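Long-range contacts in putative cytoplasmic protein (Salmonella typhimurium LT2, PDB 2Q02), which is of unknown function but binds zinc in a xylose isomerase-like TIM barrel and may have isomerase activity: residues Ala23-Val28 and Tyr63-Val68; Gln135-Pro140 and Lys166-Thr171; Arg215-Glu220 and Phe244-Ser249. One frame throughout, in Å; residues are numbered along the deposited sequence. Where two conformers were deposited one is given.

The three contacts follow one another along the chain of a single eight-stranded parallel barrel. Contact 1 packs helix 21-30 against the turn and strand start at 63-68, and its centre lies about 22 Å from that of contact 2 and about 19 Å from that of contact 3. It is remote from the metal, the Ile67 side chain being about 11 Å from that of the zinc ligand His197. Contacts 2 and 3, with centres about 19 Å apart, meet at the zinc ion: Asp170 OD2 of contact 2 is 3.0 Å from Glu245 OE1 of contact 3, and a salt bridge of 3.1 Å joins Asp170 OD2 to Arg215 NH2.

Contact 1 of 3, residues Ala23-Val28 and Tyr63-Val68; sequences AFFRLV and YGLEIV
Phe25 packs on Leu65 through apolar contacts in an interface where 347 Å² of surface is buried in all. Methyl CD1 of Leu65 sits 3.6 Å from Phe25 CG and touches CB as well, so it meets the root of the ring. Its CH-pi contact with that ring is off-centre, 4.1 Å from the centroid and 30° from the normal. The second methyl, Leu65 CD2, turns to Val28 CG1 at 3.9 Å; one leucine thus spans two residues a helical step of three apart. At the far end of the phenyl ring, Phe25 CZ approaches Ile67 CD1 at 4.2 Å, the two side chains crossing at about a right angle.

The helix involved, 21-30, is the first outer helix of the TIM barrel, and 63-68 runs from the end of the next helix, 53-62, into strand 66-73. Gly64, with positive phi, is the C' residue of the Schellman motif that ends helix 53-62 and turns the chain toward the strand. Leu59 and Ala60 of that helix also touch Phe25.

A second CH-pi contact uses the Tyr63 ring. Arg26 CA stands over its face, 4.0 Å from the centroid and 23° off the normal, while Arg26 CB is 3.7 Å from Tyr63 CE1. With CG anti to the backbone N (chi1 -177°), the arginine chain runs alongside the ring in the same direction, and its guanidinium plane stands nearly perpendicular to the ring. The phenol oxygen of Tyr63 is hydrogen-bonded to Glu22, one turn earlier on the same helix as Arg26.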
ATOM      1  N   ALA A  23       9.095 -14.129  12.651  1.00 44.99           N
ATOM      2  CA  ALA A  23       9.555 -14.873  11.480  1.00 45.57           C
ATOM      3  C   ALA A  23       9.561 -13.986  10.232  1.00 45.15           C
ATOM      4  O   ALA A  23      10.461 -14.059   9.406  1.00 44.34           O
ATOM      5  CB  ALA A  23       8.670 -16.106  11.257  1.00 44.70           C
ATOM      6  N   PHE A  24       8.542 -13.145  10.111  1.00 45.31           N
ATOM      7  CA  PHE A  24       8.429 -12.234   8.978  1.00 45.49           C
ATOM      8  C   PHE A  24       9.536 -11.175   9.025  1.00 45.80           C
ATOM      9  O   PHE A  24      10.233 -10.951   8.036  1.00 45.63           O
ATOM     10  CB  PHE A  24       7.032 -11.602   8.934  1.00 44.82           C
ATOM     11  CG  PHE A  24       6.923 -10.448   8.000  1.00 44.26           C
ATOM     12  CD1 PHE A  24       7.224 -10.598   6.664  1.00 45.31           C
ATOM     13  CD2 PHE A  24       6.507  -9.203   8.455  1.00 48.28           C
ATOM     14  CE1 PHE A  24       7.131  -9.534   5.792  1.00 44.90           C
ATOM     15  CE2 PHE A  24       6.399  -8.125   7.579  1.00 45.63           C
ATOM     16  CZ  PHE A  24       6.725  -8.294   6.248  1.00 45.15           C
ATOM     17  N   PHE A  25       9.715 -10.559  10.190  1.00 45.90           N
ATOM     18  CA  PHE A  25      10.749  -9.536  10.392  1.00 45.98           C
ATOM     19  C   PHE A  25      12.146 -10.108  10.182  1.00 45.56           C
ATOM     20  O   PHE A  25      13.002  -9.447   9.594  1.00 45.78           O
ATOM     21  CB  PHE A  25      10.667  -8.934  11.815  1.00 46.27           C
ATOM     22  CG  PHE A  25       9.544  -7.916  12.024  1.00 46.70           C
ATOM     23  CD1 PHE A  25       8.476  -7.789  11.137  1.00 44.35           C
ATOM     24  CD2 PHE A  25       9.555  -7.099  13.148  1.00 47.05           C
ATOM     25  CE1 PHE A  25       7.474  -6.864  11.357  1.00 43.32           C
ATOM     26  CE2 PHE A  25       8.545  -6.168  13.359  1.00 46.01           C
ATOM     27  CZ  PHE A  25       7.510  -6.060  12.465  1.00 43.22           C
ATOM     28  N   ARG A  26      12.364 -11.327  10.673  1.00 45.82           N
ATOM     29  CA  ARG A  26      13.669 -11.996  10.576  1.00 46.63           C
ATOM     30  C   ARG A  26      14.019 -12.260   9.100  1.00 45.76           C
ATOM     31  O   ARG A  26      15.168 -12.101   8.691  1.00 45.67           O
ATOM     32  CB  ARG A  26      13.690 -13.295  11.416  1.00 45.97           C
ATOM     33  CG  ARG A  26      15.043 -14.018  11.427  1.00 48.27           C
ATOM     34  CD  ARG A  26      15.087 -15.187  12.413  1.00 50.39           C
ATOM     35  NE  ARG A  26      13.939 -16.082  12.243  1.00 57.61           N
ATOM     36  CZ  ARG A  26      13.161 -16.560  13.223  1.00 58.77           C
ATOM     37  NH1 ARG A  26      13.398 -16.287  14.509  1.00 56.99           N
ATOM     38  NH2 ARG A  26      12.136 -17.353  12.906  1.00 58.57           N
ATOM     39  N   LEU A  27      13.018 -12.630   8.306  1.00 45.69           N
ATOM     40  CA  LEU A  27      13.191 -12.856   6.863  1.00 46.14           C
ATOM     41  C   LEU A  27      13.600 -11.568   6.144  1.00 45.91           C
ATOM     42  O   LEU A  27      14.567 -11.564   5.366  1.00 45.27           O
ATOM     43  CB  LEU A  27      11.893 -13.428   6.272  1.00 45.56           C
ATOM     44  CG  LEU A  27      11.813 -13.790   4.795  1.00 43.13           C
ATOM     45  CD1 LEU A  27      10.746 -14.845   4.623  1.00 41.55           C
ATOM     46  CD2 LEU A  27      11.522 -12.569   3.943  1.00 41.78           C
ATOM     47  N   VAL A  28      12.873 -10.482   6.422  1.00 45.94           N
ATOM     48  CA  VAL A  28      13.148  -9.181   5.806  1.00 45.56           C
ATOM     49  C   VAL A  28      14.575  -8.695   6.140  1.00 45.80           C
ATOM     50  O   VAL A  28      15.259  -8.139   5.278  1.00 45.87           O
ATOM     51  CB  VAL A  28      12.097  -8.127   6.224  1.00 46.15           C
ATOM     52  CG1 VAL A  28      12.473  -6.733   5.720  1.00 44.35           C
ATOM     53  CG2 VAL A  28      10.720  -8.517   5.719  1.00 44.67           C
ATOM     54  N   TYR A  63      15.462  -6.235  14.522  1.00 45.79           N
ATOM     55  CA  TYR A  63      15.780  -6.573  13.137  1.00 45.37           C
ATOM     56  C   TYR A  63      16.028  -5.328  12.273  1.00 45.41           C
ATOM     57  O   TYR A  63      16.133  -5.420  11.053  1.00 45.87           O
ATOM     58  CB  TYR A  63      14.674  -7.460  12.556  1.00 44.39           C
ATOM     59  CG  TYR A  63      14.597  -8.783  13.276  1.00 43.04           C
ATOM     60  CD1 TYR A  63      15.539  -9.772  13.039  1.00 44.75           C
ATOM     61  CD2 TYR A  63      13.608  -9.035  14.212  1.00 41.21           C
ATOM     62  CE1 TYR A  63      15.486 -10.995  13.697  1.00 46.01           C
ATOM     63  CE2 TYR A  63      13.550 -10.247  14.885  1.00 43.23           C
ATOM     64  CZ  TYR A  63      14.491 -11.226  14.623  1.00 45.06           C
ATOM     65  OH  TYR A  63      14.448 -12.433  15.281  1.00 41.76           O
ATOM     66  N   GLY A  64      16.150  -4.173  12.917  1.00 45.15           N
ATOM     67  CA  GLY A  64      16.506  -2.930  12.241  1.00 45.44           C
ATOM     68  C   GLY A  64      15.512  -2.471  11.181  1.00 46.27           C
ATOM     69  O   GLY A  64      15.908  -1.978  10.124  1.00 46.78           O
ATOM     70  N   LEU A  65      14.216  -2.622  11.474  1.00 46.14           N
ATOM     71  CA  LEU A  65      13.143  -2.344  10.515  1.00 45.43           C
ATOM     72  C   LEU A  65      12.336  -1.136  10.915  1.00 45.71           C
ATOM     73  O   LEU A  65      12.059  -0.927  12.100  1.00 46.19           O
ATOM     74  CB  LEU A  65      12.181  -3.525  10.401  1.00 44.58           C
ATOM     75  CG  LEU A  65      12.835  -4.874  10.117  1.00 46.23           C
ATOM     76  CD1 LEU A  65      11.767  -5.952  10.029  1.00 47.91           C
ATOM     77  CD2 LEU A  65      13.679  -4.830   8.849  1.00 47.14           C
ATOM     78  N   GLU A  66      11.971  -0.341   9.916  1.00 46.60           N
ATOM     79  CA  GLU A  66      10.948   0.693  10.053  1.00 46.93           C
ATOM     80  C   GLU A  66       9.615   0.119   9.597  1.00 46.26           C
ATOM     81  O   GLU A  66       9.505  -0.397   8.498  1.00 45.55           O
ATOM     82  CB  GLU A  66      11.288   1.920   9.195  1.00 46.02           C
ATOM     83  CG  GLU A  66      10.072   2.794   8.843  1.00 52.04           C
ATOM     84  CD  GLU A  66      10.424   4.193   8.298  1.00 52.26           C
ATOM     85  OE1 GLU A  66      11.275   4.307   7.373  1.00 57.40           O
ATOM     86  OE2 GLU A  66       9.817   5.182   8.797  1.00 57.95           O
ATOM     87  N   ILE A  67       8.589   0.226  10.432  1.00 46.20           N
ATOM     88  CA  ILE A  67       7.238  -0.104  10.008  1.00 46.04           C
ATOM     89  C   ILE A  67       6.681   1.136   9.318  1.00 46.05           C
ATOM     90  O   ILE A  67       6.388   2.125   9.971  1.00 46.40           O
ATOM     91  CB  ILE A  67       6.357  -0.507  11.200  1.00 46.11           C
ATOM     92  CG1 ILE A  67       6.928  -1.766  11.863  1.00 46.06           C
ATOM     93  CG2 ILE A  67       4.890  -0.710  10.737  1.00 46.56           C
ATOM     94  CD1 ILE A  67       6.314  -2.101  13.192  1.00 45.41           C
ATOM     95  N   VAL A  68       6.552   1.094   8.000  1.00 46.18           N
ATOM     96  CA  VAL A  68       6.240   2.288   7.226  1.00 45.71           C
ATOM     97  C   VAL A  68       4.754   2.585   7.255  1.00 45.94           C
ATOM     98  O   VAL A  68       4.363   3.734   7.454  1.00 45.96           O
ATOM     99  CB  VAL A  68       6.699   2.178   5.746  1.00 47.26           C
ATOM    100  CG1 VAL A  68       6.308   3.430   4.977  1.00 47.42           C
ATOM    101  CG2 VAL A  68       8.234   1.907   5.642  1.00 46.65           C
TER

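Contact 2 of 3, residues Gln135-Pro140 and Lys166-Thr171; sequences QGLVEP and KVLLDT. With ZN (zinc ion), chain E.
Glu139 and Leu168 meet where two neighbouring parallel strands run on toward the zinc ion. From its root outward, Glu139 CB packs 3.9 Å from Leu168 CB, and CG passes near the backbone oxygen of Leu168. CG is anti to the backbone N (chi1 177°) and the chain stays extended, which carries the carboxylate alongside the leucine methyls to the metal. There its two oxygens part: OE1 lies 3.7 Å from Leu168 CD1, whereas OE2 binds zinc at 2.1 Å. Asp170 OD2 binds the same ion, which accounts for its separation of just 2.7 Å from Glu139 OE2 without a hydrogen bond. The carboxylate planes are 31° apart, and the cation probably offsets their mutual repulsion. Asp170 OD2 also accepts a hydrogen bond from Arg215.

Behind this site the backbones are joined by Lys166 N to Gly136 O (3.1 Å), Val138 N to Lys166 O (2.9 Å) and Leu168 N to Val138 O (2.8 Å). Beyond them a water donates to Pro140 O and Leu168 O and accepts from Asp170 N, bridging the strands where direct pairing stops. Strands 135-138 and 166-170 flank helix 151-161 in sequence, forming a beta-alpha-beta unit of the TIM barrel that supplies Glu139, just past the end of strand 135-138, and Asp170, at the end of strand 166-170, to the zinc site whose other protein ligands are His197 and Glu245.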
ATOM      1  N   GLN A 135       0.753   9.911   9.634  1.00 45.27           N
ATOM      2  CA  GLN A 135       0.527  10.372   8.262  1.00 46.25           C
ATOM      3  C   GLN A 135      -0.555   9.554   7.609  1.00 45.87           C
ATOM      4  O   GLN A 135      -0.743   8.379   7.913  1.00 46.33           O
ATOM      5  CB  GLN A 135       1.800  10.274   7.415  1.00 45.73           C
ATOM      6  CG  GLN A 135       2.925  11.248   7.832  1.00 46.40           C
ATOM      7  CD  GLN A 135       4.289  10.898   7.237  1.00 50.71           C
ATOM      8  OE1 GLN A 135       4.410  10.074   6.312  1.00 64.64           O
ATOM      9  NE2 GLN A 135       5.331  11.510   7.780  1.00 55.54           N
ATOM     10  N   GLY A 136      -1.278  10.182   6.704  1.00 46.55           N
ATOM     11  CA  GLY A 136      -2.330   9.497   5.965  1.00 45.85           C
ATOM     12  C   GLY A 136      -1.953   9.254   4.517  1.00 45.48           C
ATOM     13  O   GLY A 136      -1.406  10.132   3.837  1.00 43.52           O
ATOM     14  N   LEU A 137      -2.246   8.046   4.054  1.00 45.32           N
ATOM     15  CA  LEU A 137      -2.042   7.688   2.666  1.00 45.97           C
ATOM     16  C   LEU A 137      -3.389   7.257   2.046  1.00 46.13           C
ATOM     17  O   LEU A 137      -3.982   6.234   2.446  1.00 45.51           O
ATOM     18  CB  LEU A 137      -1.001   6.560   2.558  1.00 47.18           C
ATOM     19  CG  LEU A 137       0.453   6.919   2.809  1.00 45.38           C
ATOM     20  CD1 LEU A 137       1.296   5.671   2.791  1.00 46.53           C
ATOM     21  CD2 LEU A 137       0.933   7.938   1.766  1.00 43.02           C
ATOM     22  N   VAL A 138      -3.879   8.061   1.095  1.00 45.60           N
ATOM     23  CA  VAL A 138      -5.116   7.755   0.382  1.00 45.42           C
ATOM     24  C   VAL A 138      -4.796   6.888  -0.817  1.00 45.56           C
ATOM     25  O   VAL A 138      -4.052   7.308  -1.712  1.00 45.36           O
ATOM     26  CB  VAL A 138      -5.798   9.032  -0.102  1.00 46.29           C
ATOM     27  CG1 VAL A 138      -6.971   8.706  -0.989  1.00 42.59           C
ATOM     28  CG2 VAL A 138      -6.224   9.905   1.108  1.00 48.80           C
ATOM     29  N   GLU A 139      -5.337   5.676  -0.833  1.00 45.70           N
ATOM     30  CA  GLU A 139      -5.091   4.738  -1.937  1.00 45.79           C
ATOM     31  C   GLU A 139      -6.331   4.580  -2.796  1.00 45.29           C
ATOM     32  O   GLU A 139      -7.266   3.884  -2.398  1.00 45.35           O
ATOM     33  CB  GLU A 139      -4.733   3.356  -1.412  1.00 46.72           C
ATOM     34  CG  GLU A 139      -4.541   2.306  -2.509  1.00 46.83           C
ATOM     35  CD  GLU A 139      -3.806   1.080  -2.020  1.00 47.02           C
ATOM     36  OE1 GLU A 139      -3.838   0.824  -0.802  1.00 47.41           O
ATOM     37  OE2 GLU A 139      -3.203   0.372  -2.856  1.00 51.89           O
ATOM     38  N   PRO A 140      -6.356   5.223  -3.968  1.00 44.84           N
ATOM     39  CA  PRO A 140      -7.403   4.925  -4.926  1.00 45.01           C
ATOM     40  C   PRO A 140      -7.413   3.443  -5.356  1.00 46.24           C
ATOM     41  O   PRO A 140      -6.348   2.815  -5.517  1.00 46.28           O
ATOM     42  CB  PRO A 140      -7.064   5.813  -6.134  1.00 45.47           C
ATOM     43  CG  PRO A 140      -6.107   6.822  -5.674  1.00 45.87           C
ATOM     44  CD  PRO A 140      -5.442   6.281  -4.436  1.00 46.68           C
ATOM     45  N   LYS A 166      -1.078  12.210   1.538  1.00 45.65           N
ATOM     46  CA  LYS A 166      -0.524  11.924   0.221  1.00 45.23           C
ATOM     47  C   LYS A 166      -1.219  10.717  -0.414  1.00 45.22           C
ATOM     48  O   LYS A 166      -1.920   9.958   0.241  1.00 44.64           O
ATOM     49  CB  LYS A 166       0.976  11.666   0.319  1.00 44.49           C
ATOM     50  CG  LYS A 166       1.839  12.915   0.502  1.00 45.90           C
ATOM     51  CD  LYS A 166       3.278  12.530   0.817  1.00 44.58           C
ATOM     52  CE  LYS A 166       4.283  13.581   0.381  1.00 53.95           C
ATOM     53  NZ  LYS A 166       4.575  14.619   1.405  1.00 51.85           N
ATOM     54  N   VAL A 167      -0.997  10.528  -1.700  1.00 45.25           N
ATOM     55  CA  VAL A 167      -1.610   9.437  -2.413  1.00 45.61           C
ATOM     56  C   VAL A 167      -0.690   8.219  -2.408  1.00 45.87           C
ATOM     57  O   VAL A 167       0.538   8.347  -2.535  1.00 45.18           O
ATOM     58  CB  VAL A 167      -1.967   9.861  -3.884  1.00 46.08           C
ATOM     59  CG1 VAL A 167      -2.108   8.659  -4.809  1.00 45.35           C
ATOM     60  CG2 VAL A 167      -3.234  10.699  -3.894  1.00 49.95           C
ATOM     61  N   LEU A 168      -1.307   7.045  -2.249  1.00 45.76           N
ATOM     62  CA  LEU A 168      -0.634   5.772  -2.357  1.00 45.47           C
ATOM     63  C   LEU A 168      -0.922   5.202  -3.763  1.00 45.53           C
ATOM     64  O   LEU A 168      -2.059   4.819  -4.090  1.00 44.10           O
ATOM     65  CB  LEU A 168      -1.153   4.838  -1.268  1.00 45.23           C
ATOM     66  CG  LEU A 168      -0.287   3.626  -0.980  1.00 47.62           C
ATOM     67  CD1 LEU A 168      -0.905   2.834   0.202  1.00 49.46           C
ATOM     68  CD2 LEU A 168      -0.072   2.742  -2.244  1.00 46.42           C
ATOM     69  N   LEU A 169       0.113   5.184  -4.595  1.00 45.89           N
ATOM     70  CA  LEU A 169      -0.028   4.717  -5.951  1.00 47.19           C
ATOM     71  C   LEU A 169       0.215   3.196  -5.980  1.00 46.12           C
ATOM     72  O   LEU A 169       1.308   2.711  -5.706  1.00 46.60           O
ATOM     73  CB  LEU A 169       0.952   5.472  -6.861  1.00 48.28           C
ATOM     74  CG  LEU A 169       0.685   5.501  -8.368  1.00 48.90           C
ATOM     75  CD1 LEU A 169       1.782   6.328  -9.008  1.00 52.97           C
ATOM     76  CD2 LEU A 169       0.621   4.111  -9.007  1.00 49.94           C
ATOM     77  N   ASP A 170      -0.815   2.455  -6.320  1.00 44.82           N
ATOM     78  CA  ASP A 170      -0.721   1.016  -6.425  1.00 45.54           C
ATOM     79  C   ASP A 170      -0.786   0.605  -7.919  1.00 45.80           C
ATOM     80  O   ASP A 170      -1.765   0.909  -8.612  1.00 45.36           O
ATOM     81  CB  ASP A 170      -1.871   0.453  -5.620  1.00 45.44           C
ATOM     82  CG  ASP A 170      -1.810  -1.013  -5.481  1.00 45.49           C
ATOM     83  OD1 ASP A 170      -1.691  -1.682  -6.522  1.00 47.06           O
ATOM     84  OD2 ASP A 170      -1.899  -1.485  -4.334  1.00 43.81           O
ATOM     85  N   THR A 171       0.263  -0.050  -8.427  1.00 45.79           N
ATOM     86  CA  THR A 171       0.365  -0.313  -9.874  1.00 45.31           C
ATOM     87  C   THR A 171      -0.803  -1.150 -10.421  1.00 44.84           C
ATOM     88  O   THR A 171      -1.191  -0.982 -11.572  1.00 45.43           O
ATOM     89  CB  THR A 171       1.654  -1.028 -10.255  1.00 44.53           C
ATOM     90  OG1 THR A 171       1.748  -2.248  -9.508  1.00 43.37           O
ATOM     91  CG2 THR A 171       2.872  -0.135  -9.998  1.00 43.80           C
TER
HETATM   92 ZN    ZN E 300      -2.065  -1.352  -2.394  1.00 45.13          ZN
HETATM   93  O   HOH W   1      -3.584   3.330  -5.985  1.00 35.98           O

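Contact 3 of 3, residues Arg215-Glu220 and Phe244-Ser249; sequences RIMLSE and FEPFSS. With ZN (zinc ion), chain E.
The backbone of Arg215 meets that of Phe247 and Ser248 through one carbonyl: Arg215 O accepts from Phe247 N and Ser248 N, each at 3.0 Å and from opposite faces of its plane, where the two loops run 133° apart. The Arg215 side chain, bent at chi3, reaches the metal site. Its guanidinium is covered on one face by Phe247, whose CD2 stands above the centre, with the two planes inclined by 55°. Arg215 NH2 forms a salt bridge with Glu245 OE1 at 3.1 Å, reaching that oxygen from above the carboxylate plane. The same oxygen binds zinc at 2.1 Å, so the arginine probably helps to position a metal ligand; Arg39 pairs with Glu245 OE2.

Apolar contacts fill the other end. Selenomethionine Met217 bends at chi2 and chi3, which folds its tip back toward the other loop. There SE rests 3.8 Å from Pro246 CD, while CE makes an off-centre CH-pi contact 4.3 Å from the Phe244 ring centroid. SE itself has an oblique Met-aromatic contact with this ring, and Leu218 CD1 meets the ring at its edge, 3.7 Å from CE1.

Phe244 ends strand 242-244 and pairs through its backbone with Cys10 and Asn12, while Ser266 of helix 256-271 touches both Met217 and Phe244, and helix 171-176 touches Arg215 through Phe172 and His173.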
ATOM      1  N   ARG A 215      -3.083 -11.166  -7.965  1.00 45.14           N
ATOM      2  CA  ARG A 215      -1.911 -10.351  -7.725  1.00 45.13           C
ATOM      3  C   ARG A 215      -0.829 -11.185  -7.068  1.00 44.75           C
ATOM      4  O   ARG A 215      -0.945 -11.575  -5.896  1.00 44.68           O
ATOM      5  CB  ARG A 215      -2.250  -9.118  -6.882  1.00 45.63           C
ATOM      6  CG  ARG A 215      -3.088  -8.091  -7.620  1.00 44.37           C
ATOM      7  CD  ARG A 215      -3.606  -7.054  -6.698  1.00 44.26           C
ATOM      8  NE  ARG A 215      -2.529  -6.254  -6.150  1.00 48.42           N
ATOM      9  CZ  ARG A 215      -2.699  -5.226  -5.319  1.00 52.25           C
ATOM     10  NH1 ARG A 215      -3.924  -4.849  -4.927  1.00 53.36           N
ATOM     11  NH2 ARG A 215      -1.634  -4.570  -4.871  1.00 47.59           N
ATOM     12  N   ILE A 216       0.216 -11.450  -7.846  1.00 44.36           N
ATOM     13  CA  ILE A 216       1.385 -12.192  -7.378  1.00 44.92           C
ATOM     14  C   ILE A 216       2.619 -11.260  -7.368  1.00 44.00           C
ATOM     15  O   ILE A 216       2.507 -10.102  -7.007  1.00 44.88           O
ATOM     16  CB  ILE A 216       1.575 -13.495  -8.196  1.00 43.72           C
ATOM     17  CG1 ILE A 216       1.841 -13.220  -9.691  1.00 43.53           C
ATOM     18  CG2 ILE A 216       0.343 -14.344  -8.044  1.00 46.60           C
ATOM     19  CD1 ILE A 216       1.969 -14.492 -10.531  1.00 45.02           C
HETATM   20  N   MSE A 217       3.789 -11.762  -7.719  1.00 44.09           N
HETATM   21  CA  MSE A 217       4.985 -10.945  -7.745  1.00 43.97           C
HETATM   22  C   MSE A 217       5.438 -10.676  -9.194  1.00 44.39           C
HETATM   23  O   MSE A 217       4.757 -11.066 -10.159  1.00 43.88           O
HETATM   24  CB  MSE A 217       6.051 -11.596  -6.857  1.00 43.57           C
HETATM   25  CG  MSE A 217       5.691 -11.487  -5.369  1.00 41.96           C
HETATM   26 SE   MSE A 217       6.014  -9.643  -4.627  0.75 37.95          SE
HETATM   27  CE  MSE A 217       7.938  -9.803  -4.458  1.00 43.09           C
ATOM     28  N   LEU A 218       6.553  -9.959  -9.343  1.00 45.44           N
ATOM     29  CA  LEU A 218       6.964  -9.453 -10.655  1.00 46.83           C
ATOM     30  C   LEU A 218       7.675 -10.521 -11.452  1.00 45.95           C
ATOM     31  O   LEU A 218       8.584 -11.160 -10.951  1.00 47.36           O
ATOM     32  CB  LEU A 218       7.847  -8.203 -10.508  1.00 47.62           C
ATOM     33  CG  LEU A 218       7.153  -7.036  -9.774  1.00 47.47           C
ATOM     34  CD1 LEU A 218       8.034  -5.763  -9.752  1.00 47.16           C
ATOM     35  CD2 LEU A 218       5.796  -6.738 -10.379  1.00 45.51           C
ATOM     36  N   SER A 219       7.226 -10.746 -12.678  1.00 46.30           N
ATOM     37  CA  SER A 219       7.941 -11.627 -13.594  1.00 47.32           C
ATOM     38  C   SER A 219       8.011 -10.969 -14.970  1.00 47.96           C
ATOM     39  O   SER A 219       7.496  -9.855 -15.166  1.00 48.19           O
ATOM     40  CB  SER A 219       7.257 -12.998 -13.676  1.00 47.10           C
ATOM     41  OG  SER A 219       6.148 -12.980 -14.567  1.00 47.46           O
ATOM     42  N   GLU A 220       8.645 -11.666 -15.911  1.00 48.12           N
ATOM     43  CA  GLU A 220       8.628 -11.283 -17.324  1.00 49.17           C
ATOM     44  C   GLU A 220       7.229 -11.407 -17.923  1.00 48.54           C
ATOM     45  O   GLU A 220       6.910 -10.739 -18.901  1.00 48.57           O
ATOM     46  CB  GLU A 220       9.594 -12.163 -18.133  1.00 50.42           C
ATOM     47  CG  GLU A 220      11.068 -12.063 -17.720  1.00 57.50           C
ATOM     48  CD  GLU A 220      11.638 -10.664 -17.898  1.00 66.79           C
ATOM     49  OE1 GLU A 220      11.072  -9.900 -18.709  1.00 70.04           O
ATOM     50  OE2 GLU A 220      12.645 -10.328 -17.227  1.00 73.81           O
ATOM     51  N   PHE A 244       6.329  -4.066  -1.962  1.00 46.24           N
ATOM     52  CA  PHE A 244       5.775  -5.212  -2.666  1.00 46.13           C
ATOM     53  C   PHE A 244       4.538  -5.711  -1.918  1.00 47.43           C
ATOM     54  O   PHE A 244       4.624  -6.004  -0.722  1.00 46.30           O
ATOM     55  CB  PHE A 244       6.832  -6.323  -2.803  1.00 46.05           C
ATOM     56  CG  PHE A 244       7.925  -5.990  -3.788  1.00 44.80           C
ATOM     57  CD1 PHE A 244       7.672  -6.004  -5.154  1.00 42.88           C
ATOM     58  CD2 PHE A 244       9.201  -5.641  -3.350  1.00 47.91           C
ATOM     59  CE1 PHE A 244       8.676  -5.679  -6.071  1.00 46.57           C
ATOM     60  CE2 PHE A 244      10.227  -5.336  -4.267  1.00 46.52           C
ATOM     61  CZ  PHE A 244       9.959  -5.346  -5.625  1.00 45.83           C
ATOM     62  N   GLU A 245       3.396  -5.769  -2.622  1.00 47.95           N
ATOM     63  CA  GLU A 245       2.091  -6.099  -2.016  1.00 47.87           C
ATOM     64  C   GLU A 245       1.286  -7.100  -2.884  1.00 46.16           C
ATOM     65  O   GLU A 245       0.296  -6.748  -3.511  1.00 46.91           O
ATOM     66  CB  GLU A 245       1.269  -4.819  -1.721  1.00 46.58           C
ATOM     67  CG  GLU A 245      -0.046  -5.075  -0.941  1.00 48.53           C
ATOM     68  CD  GLU A 245      -1.033  -3.906  -0.979  1.00 49.69           C
ATOM     69  OE1 GLU A 245      -1.198  -3.273  -2.042  1.00 55.74           O
ATOM     70  OE2 GLU A 245      -1.679  -3.620   0.050  1.00 52.88           O
ATOM     71  N   PRO A 246       1.722  -8.355  -2.928  1.00 45.57           N
ATOM     72  CA  PRO A 246       0.886  -9.390  -3.509  1.00 46.70           C
ATOM     73  C   PRO A 246      -0.295  -9.802  -2.597  1.00 47.53           C
ATOM     74  O   PRO A 246      -0.233  -9.604  -1.378  1.00 46.75           O
ATOM     75  CB  PRO A 246       1.868 -10.541  -3.688  1.00 45.59           C
ATOM     76  CG  PRO A 246       2.812 -10.374  -2.594  1.00 45.08           C
ATOM     77  CD  PRO A 246       3.006  -8.899  -2.459  1.00 46.15           C
ATOM     78  N   PHE A 247      -1.353 -10.364  -3.198  1.00 48.94           N
ATOM     79  CA  PHE A 247      -2.583 -10.793  -2.474  1.00 48.47           C
ATOM     80  C   PHE A 247      -3.030 -12.254  -2.705  1.00 47.65           C
ATOM     81  O   PHE A 247      -3.848 -12.784  -1.941  1.00 46.65           O
ATOM     82  CB  PHE A 247      -3.760  -9.919  -2.902  1.00 48.80           C
ATOM     83  CG  PHE A 247      -3.903  -8.674  -2.130  1.00 49.20           C
ATOM     84  CD1 PHE A 247      -4.635  -8.662  -0.952  1.00 53.16           C
ATOM     85  CD2 PHE A 247      -3.342  -7.489  -2.597  1.00 52.48           C
ATOM     86  CE1 PHE A 247      -4.782  -7.493  -0.217  1.00 51.29           C
ATOM     87  CE2 PHE A 247      -3.491  -6.308  -1.887  1.00 51.25           C
ATOM     88  CZ  PHE A 247      -4.217  -6.309  -0.689  1.00 54.68           C
ATOM     89  N   SER A 248      -2.541 -12.879  -3.769  1.00 47.38           N
ATOM     90  CA  SER A 248      -3.028 -14.206  -4.167  1.00 47.99           C
ATOM     91  C   SER A 248      -2.989 -15.259  -3.058  1.00 47.69           C
ATOM     92  O   SER A 248      -2.113 -15.243  -2.200  1.00 50.50           O
ATOM     93  CB  SER A 248      -2.202 -14.722  -5.349  1.00 47.35           C
ATOM     94  OG  SER A 248      -2.489 -16.078  -5.594  1.00 43.43           O
ATOM     95  N   SER A 249      -3.925 -16.193  -3.101  1.00 47.67           N
ATOM     96  CA  SER A 249      -3.920 -17.348  -2.201  0.50 47.09           C
ATOM     97  C   SER A 249      -2.777 -18.305  -2.531  1.00 48.23           C
ATOM     98  O   SER A 249      -2.430 -19.161  -1.724  1.00 49.65           O
ATOM     99  CB  SER A 249      -5.255 -18.097  -2.274  0.50 46.19           C
ATOM    100  OG  SER A 249      -5.444 -18.691  -3.548  0.50 38.82           O
TER
HETATM  101 ZN    ZN E 300      -2.065  -1.352  -2.394  1.00 45.13          ZN